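Local coordinates for protein-L-isoaspartate O-methyltransferase beta-aspartate methyltransferase (Plasmodium falciparum, PDB 2PBF) that probably repairs damaged proteins by transferring a methyl group from S-adenosyl-L-methionine to the carboxylate of L-isoaspartyl residues, at residues N11-S14 with L15-L19; I25-D28 with D29-N32; L126-I129 with K130-K133. All coordinates share one frame; numbering follows the deposited sequence.

Interaction 1: N11-S14 with L15-L19; sequences NHKS and LLENL
The first turns of helix 12-21, opened by an N-cap at Asn11, join residues 11-14 to residues 15-19. The backbone rungs are regular: Leu15 N, Leu16 N, Glu17 N and Asn18 N bond to the carbonyl oxygens of Asn11, His12, Lys13 and Ser14. The Asn11 amide grips Ser14 twice, at its backbone N and at its hydroxyl. Asn11 OD1 accepts from Ser14 N at 2.7 Å, with the donor well above the amide carbonyl plane. Asn11 ND2 in turn gives a hydrogen bond to Ser14 OG, also 2.7 Å long. The hydroxyl can reach it because OG lies beside the backbone N of Ser14 and anti to its carbonyl carbon (chi1 -71°). Two bonds from one amide therefore fix its rotation and tie the cap to the first turn. His12, the next residue after the cap, pairs with Leu16 one turn later; both are buried. Leu16 CG sits over one face of the imidazole, 4.3 Å from the His12 ring centroid and shifted toward the rim, a CH-pi contact. Leu16 CD1 lies on the same face, above His12 NE2, at 3.6 Å. NE2 is hydrogen-bonded to Met34 O in helix 28-35, which ties the ring to that helix. Leu15 packs on Pro64 at the start of helix 64-74. On a more exposed side, next to Tyr31 of helix 28-35, Lys13 and Glu17 run alongside each other, pointing the same way. The lysine chain is extended as far as CE and bends at its last torsion; the glutamate bends at chi2 (-63°). The resulting salt bridge is long, with Lys13 NZ 3.9 Å from Glu17 OE1, and Glu17 CG rests 3.4 Å from Lys13 O.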
loop_
_atom_site.group_PDB
_atom_site.type_symbol
_atom_site.label_atom_id
_atom_site.label_comp_id
_atom_site.label_asym_id
_atom_site.label_seq_id
_atom_site.Cartn_x
_atom_site.Cartn_y
_atom_site.Cartn_z
ATOM N N ASN A 11 22.440 0.589 3.809
ATOM C CA ASN A 11 21.831 1.817 3.344
ATOM C C ASN A 11 20.647 1.508 2.436
ATOM O O ASN A 11 20.536 0.404 1.876
ATOM C CB ASN A 11 22.889 2.656 2.627
ATOM C CG ASN A 11 23.281 2.068 1.307
ATOM O OD1 ASN A 11 22.600 2.278 0.310
ATOM N ND2 ASN A 11 24.368 1.294 1.289
ATOM N N HIS A 12 19.770 2.485 2.260
ATOM C CA HIS A 12 18.566 2.258 1.459
ATOM C C HIS A 12 18.806 1.861 0.007
ATOM O O HIS A 12 18.138 0.977 -0.533
ATOM C CB HIS A 12 17.653 3.470 1.501
ATOM C CG HIS A 12 16.354 3.250 0.809
ATOM N ND1 HIS A 12 15.393 2.387 1.297
ATOM C CD2 HIS A 12 15.852 3.769 -0.338
ATOM C CE1 HIS A 12 14.350 2.396 0.489
ATOM N NE2 HIS A 12 14.606 3.223 -0.512
ATOM N N LYS A 13 19.753 2.529 -0.634
ATOM C CA LYS A 13 20.002 2.307 -2.050
ATOM C C LYS A 13 20.604 0.907 -2.322
ATOM O O LYS A 13 20.297 0.258 -3.326
ATOM C CB LYS A 13 20.914 3.432 -2.575
ATOM C CG LYS A 13 21.343 3.259 -4.017
ATOM C CD LYS A 13 22.161 4.439 -4.517
ATOM C CE LYS A 13 22.487 4.251 -6.010
ATOM N NZ LYS A 13 23.150 2.912 -6.326
ATOM N N SER A 14 21.479 0.462 -1.421
ATOM C CA SER A 14 22.073 -0.847 -1.521
ATOM C C SER A 14 21.037 -1.945 -1.275
ATOM O O SER A 14 21.092 -3.005 -1.893
ATOM C CB SER A 14 23.258 -0.962 -0.573
ATOM O OG SER A 14 24.365 -0.179 -1.019
ATOM N N LEU A 15 20.068 -1.673 -0.410
ATOM C CA LEU A 15 18.917 -2.574 -0.266
ATOM C C LEU A 15 18.210 -2.781 -1.604
ATOM O O LEU A 15 17.908 -3.898 -1.981
ATOM C CB LEU A 15 17.928 -2.044 0.802
ATOM C CG LEU A 15 16.544 -2.725 0.892
ATOM C CD1 LEU A 15 16.613 -4.273 1.066
ATOM C CD2 LEU A 15 15.747 -2.082 1.986
ATOM N N LEU A 16 17.968 -1.689 -2.317
ATOM C CA LEU A 16 17.229 -1.712 -3.569
ATOM C C LEU A 16 17.987 -2.413 -4.695
ATOM O O LEU A 16 17.407 -3.143 -5.510
ATOM C CB LEU A 16 16.829 -0.276 -3.960
ATOM C CG LEU A 16 15.837 0.446 -3.024
ATOM C CD1 LEU A 16 15.369 1.714 -3.702
ATOM C CD2 LEU A 16 14.623 -0.405 -2.683
ATOM N N GLU A 17 19.293 -2.204 -4.689
ATOM C CA GLU A 17 20.221 -2.928 -5.549
ATOM C C GLU A 17 20.254 -4.427 -5.268
ATOM O O GLU A 17 20.410 -5.203 -6.195
ATOM C CB GLU A 17 21.622 -2.320 -5.415
ATOM C CG GLU A 17 21.771 -0.988 -6.123
ATOM C CD GLU A 17 21.584 -1.112 -7.639
ATOM O OE1 GLU A 17 21.555 -0.057 -8.323
ATOM O OE2 GLU A 17 21.484 -2.264 -8.144
ATOM N N ASN A 18 20.109 -4.826 -3.999
ATOM C CA ASN A 18 20.034 -6.248 -3.611
ATOM C C ASN A 18 18.767 -6.929 -4.132
ATOM O O ASN A 18 18.833 -8.032 -4.676
ATOM C CB ASN A 18 20.192 -6.434 -2.084
ATOM C CG ASN A 18 19.748 -7.829 -1.594
ATOM O OD1 ASN A 18 18.624 -8.004 -1.097
ATOM N ND2 ASN A 18 20.624 -8.816 -1.735
ATOM N N LEU A 19 17.623 -6.257 -3.993
ATOM C CA LEU A 19 16.358 -6.711 -4.591
ATOM C C LEU A 19 16.411 -6.831 -6.122
ATOM O O LEU A 19 15.851 -7.769 -6.690
ATOM C CB LEU A 19 15.191 -5.803 -4.160
ATOM C CG LEU A 19 14.920 -5.649 -2.654
ATOM C CD1 LEU A 19 13.622 -4.870 -2.370
ATOM C CD2 LEU A 19 14.901 -7.006 -1.967
#

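Interaction 2: I25-D28 with D29-N32; sequences IDDD and DVYN
Asp27 caps the start of helix 28-35, and its side chain meets the amides of Asp29 and Val30. CG is anti to the backbone N (chi1 -170°), which brings OD2 back over the first turn. OD2 takes a hydrogen bond from Val30 N at 3.1 Å, approached from above the carboxylate plane. A second, weak bond comes from Asp29 N to the same OD2, 2.8 Å away but poorly aligned. The Asp27 and Val30 side chains cross at about a right angle, and Val30 CG2 lies 3.6 Å from Asp27 CB. Val30 CG1, anti to its own nitrogen, takes another direction and meets Ile25 CG1 at 4.0 Å. The two branches of Ile25 divide their work: CG1 touches Val30, while CG2 touches Tyr31 CB, also at 4.0 Å. The Tyr31 ring extends away from this loop to helix 12-21, where Lys20 makes a cation-pi contact with it. Backbone bonds from Tyr31 N to Asp27 O and from Asn32 N to Asp28 O continue the turn. Asn32 ND2 comes within 2.9 Å of Asp28 O without a hydrogen bond. Three aspartates, Asp27, Asp28 and Asp29, gather at this helix end. The carboxylates of Asp27 and Asp29 come within 4.3 Å, OD2 to OD2. Their repulsion is probably eased by the positive helix dipole end and the two amides bonded to Asp27 OD2.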
loop_
_atom_site.group_PDB
_atom_site.type_symbol
_atom_site.label_atom_id
_atom_site.label_comp_id
_atom_site.label_asym_id
_atom_site.label_seq_id
_atom_site.Cartn_x
_atom_site.Cartn_y
_atom_site.Cartn_z
ATOM N N ILE A 25 13.040 -6.609 -7.720
ATOM C CA ILE A 25 12.778 -5.425 -8.518
ATOM C C ILE A 25 13.260 -5.711 -9.936
ATOM O O ILE A 25 14.446 -6.021 -10.128
ATOM C CB ILE A 25 13.478 -4.182 -7.922
ATOM C CG1 ILE A 25 12.807 -3.790 -6.601
ATOM C CG2 ILE A 25 13.476 -3.014 -8.917
ATOM C CD1 ILE A 25 13.597 -2.814 -5.784
ATOM N N ASP A 26 12.320 -5.662 -10.894
ATOM C CA ASP A 26 12.582 -5.772 -12.344
ATOM C C ASP A 26 11.832 -4.648 -13.114
ATOM O O ASP A 26 11.194 -4.885 -14.140
ATOM C CB ASP A 26 12.176 -7.161 -12.877
ATOM C CG ASP A 26 10.705 -7.518 -12.568
ATOM O OD1 ASP A 26 9.834 -6.617 -12.568
ATOM O OD2 ASP A 26 10.415 -8.711 -12.325
ATOM N N ASP A 27 11.922 -3.425 -12.597
ATOM C CA ASP A 27 11.181 -2.300 -13.117
ATOM C C ASP A 27 11.873 -1.038 -12.610
ATOM O O ASP A 27 12.170 -0.903 -11.414
ATOM C CB ASP A 27 9.719 -2.383 -12.647
ATOM C CG ASP A 27 8.803 -1.370 -13.330
ATOM O OD1 ASP A 27 7.868 -1.786 -14.037
ATOM O OD2 ASP A 27 8.990 -0.160 -13.125
ATOM N N ASP A 28 12.146 -0.123 -13.535
ATOM C CA ASP A 28 12.830 1.118 -13.220
ATOM C C ASP A 28 11.955 2.039 -12.381
ATOM O O ASP A 28 12.467 2.756 -11.533
ATOM C CB ASP A 28 13.235 1.841 -14.508
ATOM C CG ASP A 28 14.425 1.188 -15.223
ATOM O OD1 ASP A 28 14.983 1.864 -16.121
ATOM O OD2 ASP A 28 14.810 0.034 -14.903
ATOM N N ASP A 29 10.646 2.019 -12.642
ATOM C CA ASP A 29 9.673 2.863 -11.951
ATOM C C ASP A 29 9.439 2.372 -10.524
ATOM O O ASP A 29 9.196 3.165 -9.626
ATOM C CB ASP A 29 8.329 2.870 -12.700
ATOM C CG ASP A 29 8.299 3.840 -13.892
ATOM O OD1 ASP A 29 8.905 4.942 -13.823
ATOM O OD2 ASP A 29 7.636 3.501 -14.899
ATOM N N VAL A 30 9.489 1.062 -10.327
ATOM C CA VAL A 30 9.449 0.487 -8.980
ATOM C C VAL A 30 10.698 0.944 -8.248
ATOM O O VAL A 30 10.605 1.450 -7.140
ATOM C CB VAL A 30 9.348 -1.055 -9.007
ATOM C CG1 VAL A 30 9.555 -1.660 -7.602
ATOM C CG2 VAL A 30 8.012 -1.482 -9.577
ATOM N N TYR A 31 11.849 0.830 -8.913
ATOM C CA TYR A 31 13.130 1.218 -8.329
ATOM C C TYR A 31 13.145 2.686 -7.978
ATOM O O TYR A 31 13.382 3.019 -6.818
ATOM C CB TYR A 31 14.326 0.876 -9.248
ATOM C CG TYR A 31 15.669 1.344 -8.692
ATOM C CD1 TYR A 31 16.479 0.484 -7.957
ATOM C CD2 TYR A 31 16.098 2.666 -8.863
ATOM C CE1 TYR A 31 17.702 0.921 -7.429
ATOM C CE2 TYR A 31 17.314 3.112 -8.345
ATOM C CZ TYR A 31 18.105 2.234 -7.624
ATOM O OH TYR A 31 19.309 2.671 -7.110
ATOM N N ASN A 32 12.886 3.560 -8.962
ATOM C CA ASN A 32 12.956 5.015 -8.736
ATOM C C ASN A 32 11.991 5.497 -7.663
ATOM O O ASN A 32 12.321 6.375 -6.879
ATOM C CB ASN A 32 12.781 5.830 -10.035
ATOM C CG ASN A 32 13.800 5.454 -11.120
ATOM O OD1 ASN A 32 14.984 5.230 -10.836
ATOM N ND2 ASN A 32 13.339 5.394 -12.364
#

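Interaction 3: L126-I129 with K130-K133; sequences LENI and KRDK
Backbone bonds from Lys130 N, Arg131 N and Asp132 N to the carbonyls of Leu126, Glu127 and Asn128 carry helix 119-132 through its last turn, and Lys133 N closes it on Ile129 O at 2.7 Å, as Lys133 leaves helical geometry. On one side Asn128 and Arg131 lie alongside each other, pointing the same way. Arg131 NH1 donates to Asn128 OD1 at 3.2 Å, and the amide and guanidinium planes stand 60° apart. An unusual chi1 of 106° and a bend at chi3 (48°) together bring the guanidinium back to Asn128. Glu127 O then lies over the centre of one guanidinium face, 4.0 Å above the plane. A water in that plane closes a small ring: it accepts from Arg131 NH2 at 2.7 Å and donates to Asn128 OD1 at 2.9 Å. The amide oxygen thus has two donors, and the amide nitrogen bonds to Ser91 O. Asn128 ND2 thereby reaches the glycine-rich loop of the methyltransferase fold, close to bound S-adenosyl-L-homocysteine, consistent with a second-shell role. The carboxylate of Glu127 is near Arg131 but beyond salt-bridge range, OE2 to NH2 being 4.2 Å. Past the turn, Lys133 NZ forms a salt bridge with Asp132 OD2 at 2.9 Å. Each partner has a further bond: Asp132 OD2 to the Tyr42 hydroxyl, Lys133 NZ to the carbonyl of Gln36. The helix belongs to the Rossmann-like beta-alpha-beta unit of strand 111-116, helix 119-132 and strand 142-146. Leu126 and Ile129 pack on strand 142-146, and Ile129 and Lys133 also touch helix 93-101.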
loop_
_atom_site.group_PDB
_atom_site.type_symbol
_atom_site.label_atom_id
_atom_site.label_comp_id
_atom_site.label_asym_id
_atom_site.label_seq_id
_atom_site.Cartn_x
_atom_site.Cartn_y
_atom_site.Cartn_z
ATOM N N LEU A 126 2.089 8.974 10.565
ATOM C CA LEU A 126 2.075 10.442 10.407
ATOM C C LEU A 126 3.379 11.072 10.901
ATOM O O LEU A 126 3.845 12.066 10.342
ATOM C CB LEU A 126 0.832 11.090 11.052
ATOM C CG LEU A 126 -0.563 10.636 10.596
ATOM C CD1 LEU A 126 -1.631 11.099 11.554
ATOM C CD2 LEU A 126 -0.900 11.094 9.199
ATOM N N GLU A 127 3.997 10.449 11.904
ATOM C CA GLU A 127 5.292 10.903 12.415
ATOM C C GLU A 127 6.431 10.600 11.439
ATOM O O GLU A 127 7.339 11.384 11.284
ATOM C CB GLU A 127 5.582 10.264 13.779
ATOM C CG GLU A 127 5.308 11.180 14.953
ATOM C CD GLU A 127 6.303 12.348 15.039
ATOM O OE1 GLU A 127 5.962 13.466 14.588
ATOM O OE2 GLU A 127 7.433 12.145 15.548
ATOM N N ASN A 128 6.364 9.426 10.815
ATOM C CA ASN A 128 7.296 8.991 9.789
ATOM C C ASN A 128 7.275 9.957 8.632
ATOM O O ASN A 128 8.317 10.320 8.104
ATOM C CB ASN A 128 6.883 7.599 9.282
ATOM C CG ASN A 128 7.147 6.483 10.288
ATOM O OD1 ASN A 128 7.834 6.658 11.302
ATOM N ND2 ASN A 128 6.609 5.318 9.996
ATOM N N ILE A 129 6.076 10.374 8.231
ATOM C CA ILE A 129 5.919 11.232 7.055
ATOM C C ILE A 129 6.382 12.654 7.341
ATOM O O ILE A 129 7.047 13.271 6.501
ATOM C CB ILE A 129 4.480 11.185 6.473
ATOM C CG1 ILE A 129 4.135 9.741 6.055
ATOM C CG2 ILE A 129 4.379 12.155 5.280
ATOM C CD1 ILE A 129 2.661 9.388 6.052
ATOM N N LYS A 130 6.070 13.151 8.536
ATOM C CA LYS A 130 6.613 14.425 8.998
ATOM C C LYS A 130 8.139 14.462 8.862
ATOM O O LYS A 130 8.672 15.409 8.298
ATOM C CB LYS A 130 6.189 14.751 10.440
ATOM C CG LYS A 130 4.683 14.923 10.649
ATOM C CD LYS A 130 4.330 16.025 11.684
ATOM C CE LYS A 130 2.865 16.489 11.518
ATOM N NZ LYS A 130 2.347 17.345 12.651
ATOM N N ARG A 131 8.838 13.438 9.346
ATOM C CA ARG A 131 10.312 13.432 9.287
ATOM C C ARG A 131 10.864 13.213 7.887
ATOM O O ARG A 131 11.964 13.702 7.569
ATOM C CB ARG A 131 10.925 12.454 10.299
ATOM C CG ARG A 131 11.507 11.134 9.765
ATOM C CD ARG A 131 12.320 10.404 10.884
ATOM N NE ARG A 131 11.546 10.347 12.133
ATOM C CZ ARG A 131 10.669 9.393 12.438
ATOM N NH1 ARG A 131 10.465 8.388 11.597
ATOM N NH2 ARG A 131 9.991 9.446 13.585
ATOM N N ASP A 132 10.103 12.507 7.048
ATOM C CA ASP A 132 10.550 12.210 5.694
ATOM C C ASP A 132 10.150 13.300 4.688
ATOM O O ASP A 132 11.012 13.906 4.041
ATOM C CB ASP A 132 10.027 10.843 5.246
ATOM C CG ASP A 132 10.596 10.404 3.892
ATOM O OD1 ASP A 132 11.790 10.687 3.590
ATOM O OD2 ASP A 132 9.837 9.754 3.133
ATOM N N LYS A 133 8.847 13.530 4.557
ATOM C CA LYS A 133 8.282 14.425 3.547
ATOM C C LYS A 133 7.123 15.224 4.155
ATOM O O LYS A 133 5.946 14.924 3.852
ATOM C CB LYS A 133 7.768 13.609 2.357
ATOM C CG LYS A 133 8.862 12.970 1.527
ATOM C CD LYS A 133 8.325 11.844 0.677
ATOM C CE LYS A 133 9.385 11.338 -0.280
ATOM N NZ LYS A 133 10.501 10.606 0.403
HETATM O O HOH W 1 8.016 7.623 14.034
#

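Interactions 1 and 2 belong to successive helices near the N-terminus, and they touch. Leu19 O probably accepts from Ile25 N, and Tyr31 packs against Lys13, Leu16 and Glu17. Both include a helix start, capped by an asparagine amide in one and an aspartate carboxylate in the other. Interaction 3 is at the other end of a helix, in the Rossmann-like part of the fold, and about 8 Å from interaction 1 at the nearest atoms. All three are partly buried. In each, buried aliphatics lie beside polar groups, but His12 and Asn128 are polar and buried. The charged groups of interaction 2 are all aspartates, whereas interactions 1 and 3 mix lysine or arginine with acids.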